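Local coordinates for protein beta-galactosidase (Trichoderma reesei, PDB 3OG2) that probably hydrolyses terminal non-reducing beta-D-galactose residues from beta-D-galactosides, as a glycoside hydrolase of family 35, at residues Ile348-Arg353 with Glu940-Glu945; Gly825-Gly828 with Tyr832-Val835; Leu854-Leu859 with Asp953-Val958. All blocks are in the same frame, centred on the assembly; numbering follows the deposited sequence. Where two conformers were deposited one is given.

Interaction 1: Ile348-Arg353 with Glu940-Glu945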
ATOM      1  N   ILE A 348       0.498   7.354  -3.135  1.00  6.39           N
ATOM      2  CA  ILE A 348       1.913   7.508  -2.776  1.00  6.95           C
ATOM      3  C   ILE A 348       2.674   6.353  -3.422  1.00  6.96           C
ATOM      4  O   ILE A 348       2.301   5.201  -3.187  1.00  7.73           O
ATOM      5  CB  ILE A 348       2.097   7.501  -1.257  1.00  6.72           C
ATOM      6  CG1 ILE A 348       1.198   8.555  -0.586  1.00  6.92           C
ATOM      7  CG2 ILE A 348       3.558   7.675  -0.924  1.00  7.86           C
ATOM      8  CD1 ILE A 348       1.200   8.546   0.939  1.00  8.53           C
ATOM      9  N   ARG A 349       3.662   6.673  -4.259  1.00  6.84           N
ATOM     10  CA  ARG A 349       4.365   5.628  -4.987  1.00  7.32           C
ATOM     11  C   ARG A 349       5.184   4.754  -4.030  1.00  7.70           C
ATOM     12  O   ARG A 349       5.469   5.134  -2.868  1.00  8.13           O
ATOM     13  CB  ARG A 349       5.361   6.255  -5.941  1.00  8.20           C
ATOM     14  CG  ARG A 349       4.716   7.008  -7.117  1.00  8.23           C
ATOM     15  CD  ARG A 349       5.863   7.519  -7.981  1.00  9.76           C
ATOM     16  NE  ARG A 349       5.418   8.355  -9.104  1.00  9.66           N
ATOM     17  CZ  ARG A 349       5.068   7.875 -10.270  1.00 10.28           C
ATOM     18  NH1 ARG A 349       5.079   6.554 -10.529  1.00 11.26           N
ATOM     19  NH2 ARG A 349       4.703   8.740 -11.229  1.00 12.99           N
ATOM     20  N   GLU A 350       5.651   3.621  -4.562  1.00  7.39           N
ATOM     21  CA  GLU A 350       6.504   2.702  -3.802  1.00  7.85           C
ATOM     22  C   GLU A 350       7.738   3.374  -3.270  1.00  7.75           C
ATOM     23  O   GLU A 350       8.198   3.031  -2.193  1.00  9.03           O
ATOM     24  CB  GLU A 350       6.870   1.566  -4.778  1.00  8.52           C
ATOM     25  CG  GLU A 350       7.789   0.526  -4.167  1.00  8.86           C
ATOM     26  CD  GLU A 350       7.959  -0.676  -5.091  1.00  9.10           C
ATOM     27  OE1 GLU A 350       7.602  -0.560  -6.300  1.00 10.29           O
ATOM     28  OE2 GLU A 350       8.430  -1.747  -4.631  1.00 10.89           O
ATOM     29  N   ASP A 351       8.285   4.330  -4.049  1.00  7.77           N
ATOM     30  CA  ASP A 351       9.481   5.091  -3.613  1.00  8.79           C
ATOM     31  C   ASP A 351       9.094   6.329  -2.791  1.00  8.55           C
ATOM     32  O   ASP A 351       9.978   7.153  -2.500  1.00 10.07           O
ATOM     33  CB  ASP A 351      10.347   5.400  -4.823  1.00 10.30           C
ATOM     34  CG  ASP A 351       9.724   6.385  -5.781  1.00 12.05           C
ATOM     35  OD1 ASP A 351       8.648   6.960  -5.503  1.00 11.12           O
ATOM     36  OD2 ASP A 351      10.313   6.623  -6.881  1.00 13.94           O
ATOM     37  N   ARG A 352       7.842   6.461  -2.411  1.00  8.28           N
ATOM     38  CA  ARG A 352       7.243   7.450  -1.495  1.00  7.64           C
ATOM     39  C   ARG A 352       7.025   8.803  -2.186  1.00  6.81           C
ATOM     40  O   ARG A 352       6.644   9.772  -1.508  1.00  8.70           O
ATOM     41  CB  ARG A 352       7.953   7.581  -0.125  1.00  8.95           C
ATOM     42  CG  ARG A 352       8.281   6.201   0.459  1.00  9.73           C
ATOM     43  CD  ARG A 352       9.011   6.291   1.801  1.00 11.09           C
ATOM     44  NE  ARG A 352      10.138   7.201   1.696  1.00 11.83           N
ATOM     45  CZ  ARG A 352      11.287   6.981   1.091  1.00 12.84           C
ATOM     46  NH1 ARG A 352      11.533   5.792   0.517  1.00 13.98           N
ATOM     47  NH2 ARG A 352      12.188   7.969   1.085  1.00 16.30           N
ATOM     48  N   ARG A 353       7.209   8.877  -3.498  1.00  7.28           N
ATOM     49  CA  ARG A 353       6.951  10.155  -4.186  1.00  8.00           C
ATOM     50  C   ARG A 353       5.427  10.392  -4.275  1.00  8.26           C
ATOM     51  O   ARG A 353       4.643   9.455  -4.424  1.00  7.77           O
ATOM     52  CB  ARG A 353       7.547  10.210  -5.592  1.00  9.23           C
ATOM     53  CG  ARG A 353       9.068  10.360  -5.565  1.00 11.67           C
ATOM     54  CD  ARG A 353       9.582  10.416  -7.001  1.00 15.83           C
ATOM     55  NE  ARG A 353       9.433   9.175  -7.726  1.00 16.32           N
ATOM     56  CZ  ARG A 353       9.025   8.980  -8.976  1.00 16.53           C
ATOM     57  NH1 ARG A 353       8.651   9.952  -9.822  1.00 20.53           N
ATOM     58  NH2 ARG A 353       8.976   7.740  -9.457  1.00 18.10           N
ATOM     59  N   GLU A 940      12.363  -2.489 -13.021  1.00  9.09           N
ATOM     60  CA  GLU A 940      12.935  -1.440 -12.158  1.00  9.53           C
ATOM     61  C   GLU A 940      12.579  -1.767 -10.724  1.00  8.78           C
ATOM     62  O   GLU A 940      11.368  -1.909 -10.386  1.00  9.53           O
ATOM     63  CB  GLU A 940      12.391  -0.090 -12.607  1.00 11.72           C
ATOM     64  CG  GLU A 940      12.806   1.034 -11.639  1.00 13.65           C
ATOM     65  CD  GLU A 940      12.667   2.405 -12.225  1.00 17.83           C
ATOM     66  OE1 GLU A 940      12.241   2.583 -13.383  1.00 25.19           O
ATOM     67  OE2 GLU A 940      13.013   3.372 -11.503  1.00 19.93           O
ATOM     68  N   PHE A 941      13.586  -1.885  -9.863  1.00  8.70           N
ATOM     69  CA  PHE A 941      13.486  -2.366  -8.480  1.00  8.22           C
ATOM     70  C   PHE A 941      13.902  -1.275  -7.517  1.00  8.11           C
ATOM     71  O   PHE A 941      15.111  -1.105  -7.303  1.00  8.62           O
ATOM     72  CB  PHE A 941      14.379  -3.632  -8.278  1.00  7.86           C
ATOM     73  CG  PHE A 941      13.807  -4.775  -9.110  1.00  8.25           C
ATOM     74  CD1 PHE A 941      14.130  -4.962 -10.432  1.00  9.53           C
ATOM     75  CD2 PHE A 941      12.894  -5.677  -8.506  1.00  8.70           C
ATOM     76  CE1 PHE A 941      13.599  -6.039 -11.180  1.00  9.95           C
ATOM     77  CE2 PHE A 941      12.389  -6.766  -9.233  1.00  8.26           C
ATOM     78  CZ  PHE A 941      12.720  -6.934 -10.556  1.00  9.89           C
ATOM     79  N   PRO A 942      12.964  -0.505  -6.978  1.00  7.70           N
ATOM     80  CA  PRO A 942      13.352   0.572  -6.032  1.00  8.29           C
ATOM     81  C   PRO A 942      13.802  -0.061  -4.731  1.00  7.74           C
ATOM     82  O   PRO A 942      13.286  -1.134  -4.309  1.00  9.22           O
ATOM     83  CB  PRO A 942      12.042   1.321  -5.783  1.00  9.59           C
ATOM     84  CG  PRO A 942      10.976   0.327  -6.091  1.00 12.92           C
ATOM     85  CD  PRO A 942      11.514  -0.538  -7.201  1.00  8.87           C
ATOM     86  N   VAL A 943      14.750   0.566  -4.064  1.00  7.96           N
ATOM     87  CA  VAL A 943      15.264   0.131  -2.762  1.00  7.84           C
ATOM     88  C   VAL A 943      15.336   1.359  -1.898  1.00  8.24           C
ATOM     89  O   VAL A 943      15.974   2.301  -2.343  1.00  9.62           O
ATOM     90  CB  VAL A 943      16.612  -0.593  -2.873  1.00  7.99           C
ATOM     91  CG1 VAL A 943      17.041  -1.046  -1.487  1.00 10.69           C
ATOM     92  CG2 VAL A 943      16.472  -1.767  -3.858  1.00  8.90           C
ATOM     93  N   PRO A 944      14.712   1.398  -0.729  1.00  8.49           N
ATOM     94  CA  PRO A 944      14.700   2.658   0.019  1.00  9.10           C
ATOM     95  C   PRO A 944      16.018   3.013   0.691  1.00  9.11           C
ATOM     96  O   PRO A 944      16.760   2.168   1.147  1.00  9.60           O
ATOM     97  CB  PRO A 944      13.681   2.390   1.130  1.00  9.63           C
ATOM     98  CG  PRO A 944      13.703   0.903   1.299  1.00 10.30           C
ATOM     99  CD  PRO A 944      13.991   0.305  -0.054  1.00  9.04           C
ATOM    100  N   GLU A 945      16.268   4.350   0.763  1.00  9.23           N
ATOM    101  CA  GLU A 945      17.242   4.851   1.708  1.00  9.74           C
ATOM    102  C   GLU A 945      16.960   4.266   3.080  1.00  9.94           C
ATOM    103  O   GLU A 945      15.790   4.163   3.451  1.00 10.77           O
ATOM    104  CB  GLU A 945      17.141   6.395   1.745  1.00 11.14           C
ATOM    105  CG  GLU A 945      18.251   7.038   2.572  1.00 12.03           C
ATOM    106  CD  GLU A 945      18.115   8.539   2.579  1.00 12.19           C
ATOM    107  OE1 GLU A 945      17.500   9.111   1.637  1.00 14.07           O
ATOM    108  OE2 GLU A 945      18.637   9.174   3.520  1.00 14.70           O
TER
HETATM  109  O   HOH W   1      14.413   6.243  -0.495  1.00 15.59           O
HETATM  110  O   HOH W   2      15.339   8.761   0.105  1.00 18.33           O

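Interaction 2: Gly825-Gly828 with Tyr832-Val835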
ATOM      1  N   GLY A 825      15.360 -26.103   1.809  1.00  7.04           N
ATOM      2  CA  GLY A 825      15.034 -24.712   1.551  1.00  7.52           C
ATOM      3  C   GLY A 825      16.064 -23.859   2.335  1.00  7.78           C
ATOM      4  O   GLY A 825      17.244 -24.217   2.409  1.00  7.83           O
ATOM      5  N   ASN A 826      15.601 -22.740   2.905  1.00  7.54           N
ATOM      6  CA  ASN A 826      16.522 -21.858   3.635  1.00  7.49           C
ATOM      7  C   ASN A 826      17.195 -22.666   4.749  1.00  7.24           C
ATOM      8  O   ASN A 826      16.555 -23.528   5.392  1.00  8.08           O
ATOM      9  CB  ASN A 826      15.741 -20.688   4.241  1.00  7.33           C
ATOM     10  CG  ASN A 826      14.800 -21.090   5.378  1.00  7.46           C
ATOM     11  OD1 ASN A 826      13.720 -21.670   5.109  1.00  9.07           O
ATOM     12  ND2 ASN A 826      15.183 -20.810   6.617  1.00  8.34           N
ATOM     13  N   LEU A 827      18.458 -22.372   4.973  1.00  8.16           N
ATOM     14  CA  LEU A 827      19.203 -23.132   5.967  1.00  7.66           C
ATOM     15  C   LEU A 827      18.514 -23.053   7.329  1.00  8.95           C
ATOM     16  O   LEU A 827      18.274 -21.950   7.842  1.00  9.11           O
ATOM     17  CB  LEU A 827      20.625 -22.575   6.075  1.00  8.23           C
ATOM     18  CG  LEU A 827      21.537 -23.362   7.045  1.00  8.55           C
ATOM     19  CD1 LEU A 827      21.812 -24.740   6.501  1.00 12.86           C
ATOM     20  CD2 LEU A 827      22.868 -22.596   7.218  1.00  9.68           C
ATOM     21  N   GLY A 828      18.272 -24.230   7.936  1.00  8.76           N
ATOM     22  CA  GLY A 828      17.662 -24.236   9.256  1.00 10.01           C
ATOM     23  C   GLY A 828      16.155 -24.357   9.219  1.00  8.30           C
ATOM     24  O   GLY A 828      15.540 -24.657  10.238  1.00 10.10           O
ATOM     25  N   TYR A 832      15.388 -20.487  11.338  1.00  9.03           N
ATOM     26  CA  TYR A 832      16.043 -19.714  10.269  1.00  8.68           C
ATOM     27  C   TYR A 832      17.219 -18.930  10.804  1.00  9.22           C
ATOM     28  O   TYR A 832      17.314 -18.562  11.989  1.00 11.55           O
ATOM     29  CB  TYR A 832      14.996 -18.819   9.583  1.00  9.74           C
ATOM     30  CG  TYR A 832      14.282 -17.846  10.494  1.00  9.55           C
ATOM     31  CD1 TYR A 832      13.126 -18.250  11.188  1.00 10.44           C
ATOM     32  CD2 TYR A 832      14.720 -16.544  10.630  1.00  9.45           C
ATOM     33  CE1 TYR A 832      12.443 -17.377  12.016  1.00 10.53           C
ATOM     34  CE2 TYR A 832      14.050 -15.639  11.458  1.00  9.83           C
ATOM     35  CZ  TYR A 832      12.916 -16.072  12.151  1.00 10.25           C
ATOM     36  OH  TYR A 832      12.249 -15.162  12.961  1.00 11.26           O
ATOM     37  N   ARG A 833      18.197 -18.649   9.956  1.00 10.40           N
ATOM     38  CA  ARG A 833      19.477 -18.128  10.443  1.00 10.84           C
ATOM     39  C   ARG A 833      19.514 -16.632  10.604  1.00 14.18           C
ATOM     40  O   ARG A 833      20.361 -16.133  11.365  1.00 22.22           O
ATOM     41  CB  ARG A 833      20.593 -18.588   9.495  1.00 14.52           C
ATOM     42  CG  ARG A 833      20.818 -20.086   9.504  1.00 12.57           C
ATOM     43  CD  ARG A 833      21.226 -20.601  10.891  1.00 17.58           C
ATOM     44  NE  ARG A 833      21.607 -22.014  10.833  1.00 18.49           N
ATOM     45  CZ  ARG A 833      22.838 -22.470  10.892  1.00 16.38           C
ATOM     46  NH1 ARG A 833      23.855 -21.627  11.022  1.00 18.11           N
ATOM     47  NH2 ARG A 833      23.032 -23.793  10.821  1.00 20.05           N
ATOM     48  N   ASP A 834      18.682 -15.867   9.914  1.00 11.23           N
ATOM     49  CA  ASP A 834      18.784 -14.396   9.985  1.00 11.44           C
ATOM     50  C   ASP A 834      17.646 -13.834  10.799  1.00 11.42           C
ATOM     51  O   ASP A 834      16.561 -13.508  10.263  1.00 11.40           O
ATOM     52  CB  ASP A 834      18.825 -13.842   8.569  1.00 14.68           C
ATOM     53  CG  ASP A 834      19.233 -12.383   8.572  1.00 14.93           C
ATOM     54  OD1 ASP A 834      19.087 -11.671   9.599  1.00 15.02           O
ATOM     55  OD2 ASP A 834      19.711 -11.930   7.506  1.00 15.95           O
ATOM     56  N   VAL A 835      17.850 -13.747  12.127  1.00 10.47           N
ATOM     57  CA  VAL A 835      16.753 -13.233  12.938  1.00 10.77           C
ATOM     58  C   VAL A 835      16.484 -11.787  12.611  1.00 10.22           C
ATOM     59  O   VAL A 835      15.345 -11.344  12.713  1.00 13.49           O
ATOM     60  CB  VAL A 835      17.098 -13.396  14.416  1.00 15.80           C
ATOM     61  CG1 VAL A 835      16.059 -12.720  15.328  1.00 23.48           C
ATOM     62  CG2 VAL A 835      17.242 -14.890  14.719  1.00 20.57           C
TER
HETATM   63  O   HOH W   3      17.870 -19.450   7.036  1.00 11.74           O

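Interaction 3: Leu854-Leu859 with Asp953-Val958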
ATOM      1  N   LEU A 854      25.082 -11.638   2.401  1.00  9.98           N
ATOM      2  CA  LEU A 854      25.156 -10.662   3.471  1.00 10.56           C
ATOM      3  C   LEU A 854      26.285  -9.665   3.267  1.00 10.64           C
ATOM      4  O   LEU A 854      27.203  -9.951   2.491  1.00 12.19           O
ATOM      5  CB  LEU A 854      25.310 -11.374   4.837  1.00 12.26           C
ATOM      6  CG  LEU A 854      24.133 -12.298   5.188  1.00 14.38           C
ATOM      7  CD1 LEU A 854      24.511 -13.145   6.402  1.00 15.76           C
ATOM      8  CD2 LEU A 854      22.888 -11.497   5.432  1.00 16.81           C
ATOM      9  N   PRO A 855      26.208  -8.499   3.901  1.00 11.09           N
ATOM     10  CA  PRO A 855      27.272  -7.496   3.697  1.00 13.57           C
ATOM     11  C   PRO A 855      28.634  -8.060   4.068  1.00 13.42           C
ATOM     12  O   PRO A 855      28.805  -8.871   4.991  1.00 14.10           O
ATOM     13  CB  PRO A 855      26.886  -6.382   4.651  1.00 15.67           C
ATOM     14  CG  PRO A 855      25.398  -6.510   4.766  1.00 12.73           C
ATOM     15  CD  PRO A 855      25.084  -7.985   4.698  1.00 12.38           C
ATOM     16  N   SER A 856      29.655  -7.590   3.353  1.00 15.57           N
ATOM     17  CA  SER A 856      31.048  -8.000   3.600  1.00 15.81           C
ATOM     18  C   SER A 856      31.244  -9.517   3.493  1.00 15.29           C
ATOM     19  O   SER A 856      31.693 -10.231   4.399  1.00 15.10           O
ATOM     20  CB  SER A 856      31.504  -7.531   4.988  1.00 18.84           C
ATOM     21  OG  SER A 856      31.472  -6.140   5.090  1.00 23.94           O
ATOM     22  N   PRO A 857      30.900 -10.085   2.349  1.00 14.85           N
ATOM     23  CA  PRO A 857      30.983 -11.542   2.184  1.00 15.18           C
ATOM     24  C   PRO A 857      32.440 -11.987   2.095  1.00 15.94           C
ATOM     25  O   PRO A 857      33.314 -11.121   1.868  1.00 17.49           O
ATOM     26  CB  PRO A 857      30.305 -11.760   0.822  1.00 15.46           C
ATOM     27  CG  PRO A 857      30.618 -10.473   0.079  1.00 16.74           C
ATOM     28  CD  PRO A 857      30.452  -9.387   1.116  1.00 15.75           C
ATOM     29  N   PRO A 858      32.673 -13.290   2.252  1.00 16.83           N
ATOM     30  CA  PRO A 858      34.069 -13.793   2.250  1.00 16.57           C
ATOM     31  C   PRO A 858      34.621 -13.859   0.838  1.00 17.32           C
ATOM     32  O   PRO A 858      34.396 -14.845   0.125  1.00 17.14           O
ATOM     33  CB  PRO A 858      33.919 -15.190   2.864  1.00 18.99           C
ATOM     34  CG  PRO A 858      32.509 -15.630   2.493  1.00 16.57           C
ATOM     35  CD  PRO A 858      31.665 -14.374   2.429  1.00 14.59           C
ATOM     36  N   LEU A 859      35.316 -12.806   0.385  1.00 19.62           N
ATOM     37  CA  LEU A 859      35.634 -12.744  -1.041  1.00 19.19           C
ATOM     38  C   LEU A 859      36.587 -13.842  -1.478  1.00 18.25           C
ATOM     39  O   LEU A 859      36.660 -14.162  -2.677  1.00 19.42           O
ATOM     40  CB  LEU A 859      36.177 -11.333  -1.369  1.00 21.03           C
ATOM     41  CG  LEU A 859      35.206 -10.179  -1.103  1.00 26.14           C
ATOM     42  CD1 LEU A 859      35.685  -8.835  -1.611  1.00 28.48           C
ATOM     43  CD2 LEU A 859      33.874 -10.451  -1.781  1.00 29.58           C
ATOM     44  N   ASP A 953      29.431   2.341   2.399  1.00 16.65           N
ATOM     45  CA  ASP A 953      29.558   1.163   1.571  1.00 15.54           C
ATOM     46  C   ASP A 953      28.262   0.379   1.616  1.00 15.70           C
ATOM     47  O   ASP A 953      27.623   0.218   2.661  1.00 24.39           O
ATOM     48  CB  ASP A 953      30.695   0.265   2.079  1.00 22.93           C
ATOM     49  CG  ASP A 953      32.061   0.821   1.740  1.00 39.25           C
ATOM     50  OD1 ASP A 953      32.132   1.719   0.858  1.00 29.74           O
ATOM     51  OD2 ASP A 953      33.066   0.387   2.323  1.00 35.41           O
ATOM     52  N   ASN A 954      27.859  -0.098   0.479  1.00 12.79           N
ATOM     53  CA  ASN A 954      26.741  -1.034   0.351  1.00 11.55           C
ATOM     54  C   ASN A 954      27.269  -2.289  -0.329  1.00 11.22           C
ATOM     55  O   ASN A 954      28.285  -2.209  -1.040  1.00 13.71           O
ATOM     56  CB  ASN A 954      25.654  -0.413  -0.519  1.00 11.89           C
ATOM     57  CG  ASN A 954      25.108   0.842   0.121  1.00 11.57           C
ATOM     58  OD1 ASN A 954      24.225   0.754   0.992  1.00 12.78           O
ATOM     59  ND2 ASN A 954      25.624   1.986  -0.290  1.00 11.87           N
ATOM     60  N   TRP A 955      26.577  -3.393  -0.123  1.00 10.17           N
ATOM     61  CA  TRP A 955      26.881  -4.649  -0.843  1.00 10.98           C
ATOM     62  C   TRP A 955      25.667  -4.970  -1.680  1.00 10.55           C
ATOM     63  O   TRP A 955      24.540  -5.005  -1.120  1.00 13.06           O
ATOM     64  CB  TRP A 955      27.134  -5.735   0.216  1.00 12.40           C
ATOM     65  CG  TRP A 955      28.611  -5.559   0.569  1.00 15.00           C
ATOM     66  CD1 TRP A 955      29.070  -4.826   1.647  1.00 15.91           C
ATOM     67  CD2 TRP A 955      29.737  -6.064  -0.154  1.00 15.51           C
ATOM     68  NE1 TRP A 955      30.438  -4.885   1.620  1.00 19.53           N
ATOM     69  CE2 TRP A 955      30.877  -5.627   0.545  1.00 18.68           C
ATOM     70  CE3 TRP A 955      29.927  -6.842  -1.304  1.00 17.09           C
ATOM     71  CZ2 TRP A 955      32.179  -5.953   0.118  1.00 22.46           C
ATOM     72  CZ3 TRP A 955      31.221  -7.173  -1.737  1.00 18.98           C
ATOM     73  CH2 TRP A 955      32.350  -6.721  -1.014  1.00 22.99           C
ATOM     74  N   ILE A 956      25.861  -5.174  -2.969  0.50 11.09           N
ATOM     75  CA  ILE A 956      24.808  -5.501  -3.919  0.50 11.32           C
ATOM     76  C   ILE A 956      25.025  -6.905  -4.475  0.50 10.42           C
ATOM     77  O   ILE A 956      26.139  -7.266  -4.855  0.50 11.93           O
ATOM     78  CB  ILE A 956      24.746  -4.496  -5.081  0.50 13.79           C
ATOM     79  CG1 ILE A 956      24.284  -3.095  -4.672  0.50 14.38           C
ATOM     80  CG2 ILE A 956      23.881  -5.037  -6.209  0.50 13.61           C
ATOM     81  CD1 ILE A 956      22.919  -3.069  -4.020  0.50 13.29           C
ATOM     82  N   GLY A 957      23.958  -7.696  -4.512  1.00  9.55           N
ATOM     83  CA  GLY A 957      24.055  -9.075  -4.933  1.00  9.55           C
ATOM     84  C   GLY A 957      23.095  -9.336  -6.050  1.00  9.03           C
ATOM     85  O   GLY A 957      21.949  -8.851  -6.036  1.00 10.45           O
ATOM     86  N   VAL A 958      23.515 -10.128  -7.032  1.00  8.81           N
ATOM     87  CA  VAL A 958      22.639 -10.565  -8.095  1.00  9.07           C
ATOM     88  C   VAL A 958      22.849 -12.078  -8.276  1.00  8.81           C
ATOM     89  O   VAL A 958      23.941 -12.524  -8.631  1.00 10.21           O
ATOM     90  CB  VAL A 958      22.942  -9.836  -9.401  1.00 10.80           C
ATOM     91  CG1 VAL A 958      22.043 -10.346 -10.535  1.00 13.17           C
ATOM     92  CG2 VAL A 958      22.816  -8.342  -9.235  1.00 13.09           C
TER

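Interaction 1: Ile348-Arg353 with Glu940-Glu945
Pro942 meets Glu350 mainly through the CG corner of its ring: Pro942 CG sits 3.3 Å from the carboxylate carbon Glu350 CD. Glu350 OE1 is 3.5 Å from Pro942 CG. The two side chains cross at about a right angle. Glu350 reaches the strand because its chain is fully extended, CG lying anti to the backbone N (chi1 179°), and both of its carboxylate oxygens are taken up on its own side, OE2 by Thr328 and OE1 by Ser341. Pro942 therefore lies against a carboxylate that is already hydrogen-bonded, and no direct hydrogen bond crosses between the segments. With an alanine in place of Glu350, Thr328 and Ser341 would probably lose an acceptor and a gap would open beside the Pro942 ring. Arg352, at the end of the type I turn 349-352, makes the second contact. Its NH1 lies 4.1 Å from CB of Pro944, while NE is held by a salt bridge to Asp60. Water links the guanidinium to Glu945: one molecule accepts from Arg352 NH1 at 3.1 Å and from Glu945 N at 2.9 Å. A second water donates to Glu945 OE1 at 2.7 Å and accepts only a weak bond from Arg352 NH2. The loop of the TIM-barrel domain thus meets the beta domain mainly through proline rings and bridging water, Glu350 and Arg352 keeping their principal partners on their own side of the interface.

Interaction 2: Gly825-Gly828 with Tyr832-Val835
The guanidinium of Arg833 carries Leu827 on one face: CD2 of the leucine stands over the centre of the group, 3.7 Å from CZ of Arg833. The Tyr832 ring, by contrast, has Asp834 O at its edge, in plane, and touches the other segment through CB instead, which lies 3.6 Å from Asn826 ND2; the asparagine amide and the tyrosine ring are inclined at 56° to each other. The bend at chi2 (-61°) turns the Arg833 chain beyond CG over the leucine; CG itself, anti to the carbonyl carbon, lies 3.6 Å from Leu827 O. Beyond the leucine, NH2 of the arginine donates to the carbonyl of His1000, near the C-terminal end of the chain, and Leu827 also packs on Tyr1003. Between the segments a single water does the polar work. It donates to Leu827 O at 2.7 Å, and accepts from Asn826 ND2 at 3.0 Å and from Arg833 N at 3.0 Å. Asn826 ND2 bonds in addition to Gly829 O, within the connecting residues. At Gly828 the backbone has a positive phi (93°), and a side chain there would run into the carbonyl oxygen of Leu827. With no direct hydrogen bond between the segments, the loop following strand 820-824 is closed by a water bonded to both segments and by an aliphatic branch laid on a cationic plane, leaving the rim of the guanidinium able to bond to the C-terminal tail.

Interaction 3: Leu854-Leu859 with Asp953-Val958
Trp955 presents one face of its indole to the proline-rich segment 854-859. Its CG is anti to the carbonyl carbon (chi1 -85°), and a chi2 of 96° turns the ring so that the backbone of Pro855 and Ser856 and the ring of Pro857 lie over that face. Pro857 CD lies almost directly above the six-membered ring, 3.5 Å from its centroid and 9° off the normal, a well-formed CH-pi contact. Toward the pyrrole end, Ser856 N is 3.3 Å from Trp955 CD1; it is equally near NE1, but both are donors and no bond forms. The Ser856 side chain starts out away from the strand, and its OG stays 3.8 Å from Trp955 NE1. Leu859 comes in from the far end, its CD1 at the indole edge, 4.0 Å from Trp955 CH2, while Pro855 CB flanks CD1 of the same indole. Strand 953-962 is an inner strand of its antiparallel sheet, between strands 883-894 and 917-923. Trp955 also touches Lys890 on strand 883-894, and its backbone bonds to Asn924. The covering segment, which follows helix 846-850, is itself tied to the C-terminal tail by backbone bonding between Pro855 and Phe996.

In the fold
Interaction 1 spans the most chain, 587 residues, joining the TIM-barrel domain to strand 940-943, its centre about 12 Å from the centre of the chain; the centres of interactions 2 and 3 lie about 28 and 29 Å from it. All three are partly buried, yet their chemistry differs. Water bridges the segments in interactions 1 and 2, whereas interaction 3 is packing on an indole face, with no hydrogen bond between its segments. Interactions 1 and 3 both use the second all-beta domain, through strands that follow each other in the chain, although they do not touch. Interactions 2 and 3 do touch, Asp834 OD2 lying 3.8 Å from Leu854 CD2, and both involve the C-terminal tail.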